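Local coordinates for protein BtGH115A (PDB 5BY3) that probably hydrolyses 4-O-methyl-alpha-glucuronic acid linkages in decorated arabinogalactans, as a family GH115 glycoside hydrolase, at residues Q568-R571 / K572-A576. Numbering follows the deposited sequence.
Sequences QMNR and KLLYA
One face of the Tyr575 ring is turned to Arg571, whose CA stands 4.1 Å above the ring plane and offset toward the rim. The methylene chain of Arg571 runs on alongside the same ring: CB comes to 3.7 Å from Tyr575 CE2, and CD to 3.4 Å from Tyr575 OH. The guanidinium and ring planes are 28° apart, and Tyr575 OH meets the guanidinium obliquely; the angle at Arg571 NE is too poor for a hydrogen bond. The contact is made instead by the CB to CD methylenes along the CE2 and OH side of the ring. In both residues CG lies anti to the carbonyl carbon, which sends the two side chains the same way, side by side. The polar end of Arg571 finds its partner elsewhere, NH2 bonding Ser534 OG on helix 523-543. This is an i to i+4 pairing within helix 552-580, and its alpha-helical character is borne out by successive backbone bonds, among them Tyr575 N to Arg571 O at 2.9 Å and Leu573 N to Met569 O at 3.1 Å. Helices 523-543 and 587-603 pack against it, Leu574 touching Ile526 and Gln568 touching Ile596. Elsewhere along the same helix, the selenium of selenomethionine Met569 packs 3.7 Å from Leu573 CD1. Lys572 runs beside Met569, with a bend at chi3 (82°), and its NZ lies 3.7 Å from that selenium; two backbone carbonyls, Val624 O and Asn626 O, accept hydrogen bonds from the amine of the buried Lys572.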
loop_
_atom_site.group_PDB
_atom_site.type_symbol
_atom_site.label_atom_id
_atom_site.label_comp_id
_atom_site.label_asym_id
_atom_site.label_seq_id
_atom_site.Cartn_x
_atom_site.Cartn_y
_atom_site.Cartn_z
ATOM N N GLN A 568 8.046 14.855 -16.379
ATOM C CA GLN A 568 8.269 16.280 -16.286
ATOM C C GLN A 568 9.045 16.671 -15.029
ATOM O O GLN A 568 9.749 17.713 -15.022
ATOM C CB GLN A 568 6.929 17.043 -16.403
ATOM C CG GLN A 568 6.280 17.002 -17.791
ATOM C CD GLN A 568 7.225 17.459 -18.899
ATOM O OE1 GLN A 568 7.825 18.535 -18.824
ATOM N NE2 GLN A 568 7.395 16.620 -19.905
HETATM N N MSE A 569 8.918 15.840 -13.982
HETATM C CA MSE A 569 9.735 15.972 -12.768
HETATM C C MSE A 569 11.149 15.607 -13.079
HETATM O O MSE A 569 12.079 16.316 -12.678
HETATM C CB MSE A 569 9.194 15.093 -11.626
HETATM C CG MSE A 569 9.725 15.397 -10.214
HETATM SE SE MSE A 569 9.326 17.215 -9.514
HETATM C CE MSE A 569 7.415 17.633 -9.400
ATOM N N ASN A 570 11.349 14.495 -13.791
ATOM C CA ASN A 570 12.712 14.121 -14.161
ATOM C C ASN A 570 13.339 15.172 -15.070
ATOM O O ASN A 570 14.459 15.606 -14.845
ATOM C CB ASN A 570 12.771 12.693 -14.681
ATOM C CG ASN A 570 12.778 11.680 -13.545
ATOM O OD1 ASN A 570 13.801 11.044 -13.286
ATOM N ND2 ASN A 570 11.631 11.536 -12.834
ATOM N N ARG A 571 12.576 15.636 -16.045
ATOM C CA ARG A 571 12.993 16.765 -16.894
ATOM C C ARG A 571 13.395 17.993 -16.101
ATOM O O ARG A 571 14.455 18.541 -16.340
ATOM C CB ARG A 571 11.891 17.121 -17.895
ATOM C CG ARG A 571 11.701 16.052 -18.961
ATOM C CD ARG A 571 11.154 16.635 -20.246
ATOM N NE ARG A 571 11.110 15.617 -21.289
ATOM C CZ ARG A 571 10.278 15.624 -22.329
ATOM N NH1 ARG A 571 9.377 16.588 -22.490
ATOM N NH2 ARG A 571 10.332 14.628 -23.187
ATOM N N LYS A 572 12.551 18.407 -15.151
ATOM C CA LYS A 572 12.776 19.642 -14.401
ATOM C C LYS A 572 14.090 19.577 -13.649
ATOM O O LYS A 572 14.906 20.532 -13.682
ATOM C CB LYS A 572 11.633 19.923 -13.409
ATOM C CG LYS A 572 11.744 21.267 -12.642
ATOM C CD LYS A 572 10.730 21.354 -11.503
ATOM C CE LYS A 572 11.193 20.623 -10.232
ATOM N NZ LYS A 572 10.210 20.775 -9.130
ATOM N N LEU A 573 14.289 18.446 -12.985
ATOM C CA LEU A 573 15.438 18.266 -12.119
ATOM C C LEU A 573 16.668 17.809 -12.903
ATOM O O LEU A 573 17.778 18.227 -12.579
ATOM C CB LEU A 573 15.081 17.355 -10.892
ATOM C CG LEU A 573 14.162 18.156 -9.937
ATOM C CD1 LEU A 573 12.989 17.384 -9.368
ATOM C CD2 LEU A 573 14.944 18.867 -8.849
ATOM N N LEU A 574 16.500 16.973 -13.931
ATOM C CA LEU A 574 17.684 16.573 -14.694
ATOM C C LEU A 574 18.234 17.658 -15.637
ATOM O O LEU A 574 19.463 17.806 -15.707
ATOM C CB LEU A 574 17.504 15.237 -15.385
ATOM C CG LEU A 574 17.452 14.112 -14.365
ATOM C CD1 LEU A 574 17.212 12.804 -15.094
ATOM C CD2 LEU A 574 18.731 14.055 -13.551
ATOM N N TYR A 575 17.360 18.414 -16.329
ATOM C CA TYR A 575 17.821 19.564 -17.133
ATOM C C TYR A 575 18.492 20.586 -16.229
ATOM O O TYR A 575 19.501 21.159 -16.588
ATOM C CB TYR A 575 16.688 20.269 -17.874
ATOM C CG TYR A 575 15.974 19.505 -18.987
ATOM C CD1 TYR A 575 16.657 18.611 -19.820
ATOM C CD2 TYR A 575 14.604 19.758 -19.249
ATOM C CE1 TYR A 575 15.994 17.927 -20.830
ATOM C CE2 TYR A 575 13.929 19.097 -20.271
ATOM C CZ TYR A 575 14.622 18.184 -21.065
ATOM O OH TYR A 575 13.934 17.525 -22.077
ATOM N N ALA A 576 17.915 20.795 -15.042
ATOM C CA ALA A 576 18.500 21.653 -14.024
ATOM C C ALA A 576 19.935 21.234 -13.672
ATOM O O ALA A 576 20.825 22.111 -13.505
ATOM C CB ALA A 576 17.623 21.661 -12.784
#